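Local atomic coordinates of metalloprotease stcE (PDB entry 4DNY), a protein that is a secreted zinc metalloprotease and mucinase of enterohemorrhagic Escherichia coli, probably cleaving O-linked glycoproteins, here as a fragment carrying a beta-sandwich domain. Residues G23-I28 / L54-T59; G78-F83 / T107-Y112. All coordinates share one frame; numbering follows the deposited sequence.

In the fold
From the N terminus, the chain lays down strand 25-28, passes through helices 31-35 and 43-49, and returns in strand 54-60 beside the first; interaction 1 closes this loop by pairing the two strands in parallel. Strand 67-69 then leaves for the smaller three-stranded sheet before strand 80-86 rejoins the larger one. The hairpin strands 91-95 and 98-102 follow in the smaller sheet, and strand 107-113 comes back to close interaction 2, antiparallel. The two contacts neither nest nor cross but follow in series. Strands 54-60 and 80-86 are sheet neighbours, and the salt bridge from Glu56 to Arg82 and the packing of Ile57 on Phe83 join interaction 1 to interaction 2.

Interaction 1 (G23-I28 / L54-T59); sequences GTKKII and LVEIHT
Ile28 packs against Val55 and Ile57 on the buried face of this parallel strand pair. Its CG1 stands anti to the carbonyl carbon (chi1 -68°), which with an extended chi2 of 175° carries CD1 to Val55 CG1 at 3.7 Å, while Ile28 CB lies alongside Ile57 CG1 at 4.0 Å. Beneath them the backbone ladder is regular, from Lys26 N on Leu54 O to His58 N on Ile28 O, the last 2.9 Å and almost straight.

The face of Lys25, Ile27, Leu54 and Glu56 mixes charge with aliphatic carbon and opens to solvent at Lys25, although Glu56 itself is buried. The extended Lys25 chain passes Leu54 CD2 and brings NZ to Glu56 OE1, 2.9 Å away, in a salt bridge of weak hydrogen-bond geometry. Glu56 OE2 spends its anti lone pair on His58 NE2 at 2.6 Å, in the plane of the imidazole, and accepts from a water weakly bound by Lys25 NZ. Ile27 CG2 sits over one face of that ring, toward its rim. Arg82 also bridges to Glu56 OE1.

Strand 25-28 is an edge strand of the larger sheet; helices 31-35 and 43-49 cover the Ile28 face, and strand 80-86 pairs with the far side of strand 54-60.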
loop_
_atom_site.group_PDB
_atom_site.type_symbol
_atom_site.label_atom_id
_atom_site.label_comp_id
_atom_site.label_asym_id
_atom_site.label_seq_id
_atom_site.Cartn_x
_atom_site.Cartn_y
_atom_site.Cartn_z
ATOM N N GLY A 23 -7.852 -12.767 7.933
ATOM C CA GLY A 23 -8.135 -12.852 6.505
ATOM C C GLY A 23 -8.988 -11.792 5.879
ATOM O O GLY A 23 -9.532 -11.998 4.782
ATOM N N THR A 24 -9.257 -10.715 6.580
ATOM C CA THR A 24 -10.004 -9.603 5.962
ATOM C C THR A 24 -9.073 -8.847 5.026
ATOM O O THR A 24 -8.069 -8.235 5.470
ATOM C CB THR A 24 -10.655 -8.674 7.038
ATOM O OG1 THR A 24 -9.670 -8.121 7.908
ATOM C CG2 THR A 24 -11.690 -9.492 7.866
ATOM N N LYS A 25 -9.315 -8.954 3.727
ATOM C CA LYS A 25 -8.409 -8.419 2.737
ATOM C C LYS A 25 -9.184 -7.624 1.754
ATOM O O LYS A 25 -10.130 -8.117 1.136
ATOM C CB LYS A 25 -7.766 -9.580 1.989
ATOM C CG LYS A 25 -6.754 -9.143 0.951
ATOM C CD LYS A 25 -6.402 -10.318 0.128
ATOM C CE LYS A 25 -5.263 -10.094 -0.746
ATOM N NZ LYS A 25 -4.821 -11.340 -1.399
ATOM N N LYS A 26 -8.802 -6.375 1.525
ATOM C CA LYS A 26 -9.366 -5.517 0.480
ATOM C C LYS A 26 -8.473 -5.465 -0.688
ATOM O O LYS A 26 -7.341 -5.084 -0.586
ATOM C CB LYS A 26 -9.562 -4.110 1.036
ATOM C CG LYS A 26 -9.817 -3.063 -0.028
ATOM C CD LYS A 26 -11.199 -3.156 -0.701
ATOM C CE LYS A 26 -11.328 -2.114 -1.838
ATOM N NZ LYS A 26 -12.678 -2.076 -2.479
ATOM N N ILE A 27 -9.016 -5.794 -1.868
ATOM C CA ILE A 27 -8.241 -5.645 -3.110
ATOM C C ILE A 27 -8.673 -4.383 -3.823
ATOM O O ILE A 27 -9.845 -4.133 -3.989
ATOM C CB ILE A 27 -8.474 -6.852 -4.068
ATOM C CG1 ILE A 27 -7.869 -8.101 -3.477
ATOM C CG2 ILE A 27 -7.898 -6.600 -5.444
ATOM C CD1 ILE A 27 -8.686 -8.638 -2.410
ATOM N N ILE A 28 -7.701 -3.572 -4.266
ATOM C CA ILE A 28 -7.964 -2.387 -5.052
ATOM C C ILE A 28 -7.454 -2.688 -6.386
ATOM O O ILE A 28 -6.283 -2.845 -6.580
ATOM C CB ILE A 28 -7.233 -1.129 -4.407
ATOM C CG1 ILE A 28 -7.890 -0.789 -3.084
ATOM C CG2 ILE A 28 -7.179 0.050 -5.434
ATOM C CD1 ILE A 28 -7.227 0.313 -2.297
ATOM N N LEU A 54 -5.504 -6.194 5.739
ATOM C CA LEU A 54 -4.616 -5.970 4.597
ATOM C C LEU A 54 -5.335 -5.343 3.439
ATOM O O LEU A 54 -6.481 -5.744 3.091
ATOM C CB LEU A 54 -3.966 -7.296 4.213
ATOM C CG LEU A 54 -2.783 -7.161 3.163
ATOM C CD1 LEU A 54 -1.669 -8.133 3.488
ATOM C CD2 LEU A 54 -3.390 -7.366 1.855
ATOM N N VAL A 55 -4.674 -4.369 2.798
ATOM C CA VAL A 55 -5.130 -3.813 1.507
ATOM C C VAL A 55 -4.108 -4.243 0.481
ATOM O O VAL A 55 -2.887 -4.048 0.698
ATOM C CB VAL A 55 -5.243 -2.297 1.543
ATOM C CG1 VAL A 55 -5.345 -1.699 0.118
ATOM C CG2 VAL A 55 -6.469 -1.835 2.411
ATOM N N GLU A 56 -4.556 -4.783 -0.652
ATOM C CA GLU A 56 -3.666 -5.251 -1.730
ATOM C C GLU A 56 -4.050 -4.461 -2.992
ATOM O O GLU A 56 -5.196 -4.570 -3.459
ATOM C CB GLU A 56 -3.809 -6.757 -1.962
ATOM C CG GLU A 56 -2.945 -7.232 -3.121
ATOM C CD GLU A 56 -2.803 -8.764 -3.190
ATOM O OE1 GLU A 56 -2.706 -9.435 -2.153
ATOM O OE2 GLU A 56 -2.768 -9.270 -4.276
ATOM N N ILE A 57 -3.099 -3.698 -3.498
ATOM C CA ILE A 57 -3.313 -2.811 -4.627
ATOM C C ILE A 57 -2.687 -3.382 -5.854
ATOM O O ILE A 57 -1.509 -3.767 -5.854
ATOM C CB ILE A 57 -2.676 -1.446 -4.315
ATOM C CG1 ILE A 57 -3.438 -0.762 -3.190
ATOM C CG2 ILE A 57 -2.583 -0.530 -5.602
ATOM C CD1 ILE A 57 -2.659 0.424 -2.507
ATOM N N HIS A 58 -3.495 -3.491 -6.908
ATOM C CA HIS A 58 -3.010 -4.004 -8.214
ATOM C C HIS A 58 -3.064 -2.885 -9.229
ATOM O O HIS A 58 -4.147 -2.489 -9.662
ATOM C CB HIS A 58 -3.924 -5.103 -8.709
ATOM C CG HIS A 58 -3.871 -6.350 -7.904
ATOM N ND1 HIS A 58 -4.766 -7.389 -8.123
ATOM C CD2 HIS A 58 -3.179 -6.664 -6.779
ATOM C CE1 HIS A 58 -4.484 -8.348 -7.247
ATOM N NE2 HIS A 58 -3.538 -7.936 -6.407
ATOM N N THR A 59 -1.893 -2.323 -9.596
ATOM C CA THR A 59 -1.824 -1.384 -10.713
ATOM C C THR A 59 -1.628 -2.189 -12.001
ATOM O O THR A 59 -1.041 -3.296 -11.964
ATOM C CB THR A 59 -0.731 -0.371 -10.515
ATOM O OG1 THR A 59 0.469 -1.052 -10.185
ATOM C CG2 THR A 59 -1.096 0.666 -9.395
HETATM O O HOH W 1 -2.878 -11.939 -4.060
#

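Interaction 2 (G78-F83 / T107-Y112); sequences GKMVRF and TLLFKY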
loop_
_atom_site.group_PDB
_atom_site.type_symbol
_atom_site.label_atom_id
_atom_site.label_comp_id
_atom_site.label_asym_id
_atom_site.label_seq_id
_atom_site.Cartn_x
_atom_site.Cartn_y
_atom_site.Cartn_z
ATOM N N GLY A 78 -0.418 -2.512 13.175
ATOM C CA GLY A 78 -0.398 -3.892 12.700
ATOM C C GLY A 78 -0.989 -4.126 11.318
ATOM O O GLY A 78 -1.005 -5.284 10.832
ATOM N N LYS A 79 -1.485 -3.083 10.697
ATOM C CA LYS A 79 -2.080 -3.192 9.373
ATOM C C LYS A 79 -1.001 -3.374 8.311
ATOM O O LYS A 79 0.129 -2.946 8.454
ATOM C CB LYS A 79 -2.920 -1.945 9.049
ATOM C CG LYS A 79 -4.080 -1.740 9.976
ATOM C CD LYS A 79 -5.087 -2.861 9.916
ATOM C CE LYS A 79 -6.314 -2.619 10.823
ATOM N NZ LYS A 79 -7.462 -3.447 10.527
ATOM N N MET A 80 -1.425 -3.931 7.151
ATOM C CA MET A 80 -0.502 -4.242 6.048
ATOM C C MET A 80 -1.022 -3.741 4.714
ATOM O O MET A 80 -2.226 -3.679 4.491
ATOM C CB MET A 80 -0.189 -5.741 6.005
ATOM C CG MET A 80 0.569 -6.187 7.202
ATOM S SD MET A 80 0.818 -7.978 7.226
ATOM C CE MET A 80 1.806 -8.321 5.721
ATOM N N VAL A 81 -0.089 -3.431 3.828
ATOM C CA VAL A 81 -0.409 -3.041 2.446
ATOM C C VAL A 81 0.514 -3.790 1.504
ATOM O O VAL A 81 1.739 -3.762 1.682
ATOM C CB VAL A 81 -0.281 -1.500 2.192
ATOM C CG1 VAL A 81 -0.672 -1.170 0.745
ATOM C CG2 VAL A 81 -1.210 -0.769 3.180
ATOM N N ARG A 82 -0.061 -4.450 0.518
ATOM C CA ARG A 82 0.689 -5.134 -0.533
ATOM C C ARG A 82 0.449 -4.440 -1.852
ATOM O O ARG A 82 -0.672 -3.997 -2.135
ATOM C CB ARG A 82 0.252 -6.619 -0.636
ATOM C CG ARG A 82 1.084 -7.380 -1.661
ATOM C CD ARG A 82 0.709 -8.822 -1.728
ATOM N NE ARG A 82 1.041 -9.539 -0.475
ATOM C CZ ARG A 82 0.181 -10.189 0.285
ATOM N NH1 ARG A 82 -1.133 -10.200 -0.050
ATOM N NH2 ARG A 82 0.557 -10.866 1.379
ATOM N N PHE A 83 1.492 -4.293 -2.661
ATOM C CA PHE A 83 1.392 -3.763 -4.055
ATOM C C PHE A 83 1.817 -4.835 -5.013
ATOM O O PHE A 83 2.830 -5.491 -4.778
ATOM C CB PHE A 83 2.307 -2.565 -4.262
ATOM C CG PHE A 83 1.867 -1.351 -3.524
ATOM C CD1 PHE A 83 1.099 -0.402 -4.138
ATOM C CD2 PHE A 83 2.243 -1.143 -2.188
ATOM C CE1 PHE A 83 0.672 0.720 -3.435
ATOM C CE2 PHE A 83 1.848 0.000 -1.506
ATOM C CZ PHE A 83 1.058 0.910 -2.132
ATOM N N THR A 107 6.355 -6.864 -6.643
ATOM C CA THR A 107 5.458 -6.905 -5.492
ATOM C C THR A 107 6.187 -6.197 -4.356
ATOM O O THR A 107 7.458 -6.377 -4.162
ATOM C CB THR A 107 5.170 -8.341 -5.084
ATOM O OG1 THR A 107 4.386 -8.993 -6.052
ATOM C CG2 THR A 107 4.441 -8.429 -3.728
ATOM N N LEU A 108 5.471 -5.389 -3.590
ATOM C CA LEU A 108 5.992 -4.718 -2.408
ATOM C C LEU A 108 5.069 -5.018 -1.228
ATOM O O LEU A 108 3.882 -5.207 -1.392
ATOM C CB LEU A 108 6.060 -3.205 -2.595
ATOM C CG LEU A 108 6.917 -2.675 -3.704
ATOM C CD1 LEU A 108 6.682 -1.175 -3.832
ATOM C CD2 LEU A 108 8.373 -3.017 -3.456
ATOM N N LEU A 109 5.606 -5.047 -0.005
ATOM C CA LEU A 109 4.792 -5.347 1.155
ATOM C C LEU A 109 5.213 -4.480 2.365
ATOM O O LEU A 109 6.433 -4.310 2.604
ATOM C CB LEU A 109 4.929 -6.798 1.537
ATOM C CG LEU A 109 4.045 -7.330 2.674
ATOM C CD1 LEU A 109 2.542 -7.256 2.270
ATOM C CD2 LEU A 109 4.402 -8.752 3.031
ATOM N N PHE A 110 4.238 -3.916 3.067
ATOM C CA PHE A 110 4.423 -2.984 4.167
ATOM C C PHE A 110 3.586 -3.399 5.365
ATOM O O PHE A 110 2.487 -3.948 5.212
ATOM C CB PHE A 110 4.016 -1.559 3.753
ATOM C CG PHE A 110 4.781 -0.987 2.612
ATOM C CD1 PHE A 110 5.886 -0.158 2.814
ATOM C CD2 PHE A 110 4.397 -1.236 1.324
ATOM C CE1 PHE A 110 6.584 0.366 1.749
ATOM C CE2 PHE A 110 5.091 -0.680 0.237
ATOM C CZ PHE A 110 6.175 0.141 0.483
ATOM N N LYS A 111 4.109 -3.131 6.570
ATOM C CA LYS A 111 3.398 -3.303 7.827
ATOM C C LYS A 111 3.694 -2.129 8.768
ATOM O O LYS A 111 4.805 -1.689 8.856
ATOM C CB LYS A 111 3.813 -4.630 8.498
ATOM C CG LYS A 111 3.091 -4.904 9.809
ATOM C CD LYS A 111 3.307 -6.306 10.326
ATOM C CE LYS A 111 2.747 -6.469 11.705
ATOM N NZ LYS A 111 2.740 -7.903 12.226
ATOM N N TYR A 112 2.656 -1.639 9.459
ATOM C CA TYR A 112 2.761 -0.486 10.329
ATOM C C TYR A 112 2.943 -0.997 11.774
ATOM O O TYR A 112 2.107 -1.740 12.268
ATOM C CB TYR A 112 1.470 0.318 10.229
ATOM C CG TYR A 112 1.546 1.742 10.681
ATOM C CD1 TYR A 112 2.077 2.721 9.865
ATOM C CD2 TYR A 112 0.958 2.133 11.871
ATOM C CE1 TYR A 112 2.102 4.030 10.211
ATOM C CE2 TYR A 112 0.946 3.493 12.230
ATOM C CZ TYR A 112 1.507 4.432 11.376
ATOM O OH TYR A 112 1.474 5.791 11.721
HETATM O O HOH W 2 0.028 -8.060 11.186
#
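Met80 and Leu109 meet through their ends: the methionine chain bends at its last torsion (chi3 62°) and puts CE 3.7 Å from Leu109 CD1, with Leu109 CD2 nearly as close. The same leucine methyl, CD1, also lies 3.8 Å from Arg82 CB, while Met80 CG rests on Lys111 CB. On the other face Phe83 and Phe110 touch rim to rim, Phe83 CE2 to Phe110 CE2 at 3.7 Å, with planes at 84° and neither ring over the other. Phe110 also turns its edge to Val81 O, and Phe83 CB meets Leu108 CB.

These side chains hang on an antiparallel ladder in which Val81 with Phe110 and Phe83 with Leu108 are hydrogen-bonded pairs, and Met80 with Lys111 and Arg82 with Leu109 are non-hydrogen-bonded ones. The phenylalanine face looks into the interior of the beta-sandwich, where Phe83 and Phe110 reach strand 98-102 of the smaller sheet and Tyr95 packs edge-to-face with Phe110.

Before strand 80-86 begins, Tyr112 is gripped twice by the loop: its N donates to Lys79 O at 3.0 Å, and its O accepts from Gly78 N at 2.8 Å. A water lies between Gly78 O and Lys111 NZ, accepting from the ammonium with its O 2.9 Å from Lys111 NZ; that ammonium also binds Asp17 O. Farther out, Gln72 and Gly73 hold the Tyr112 hydroxyl.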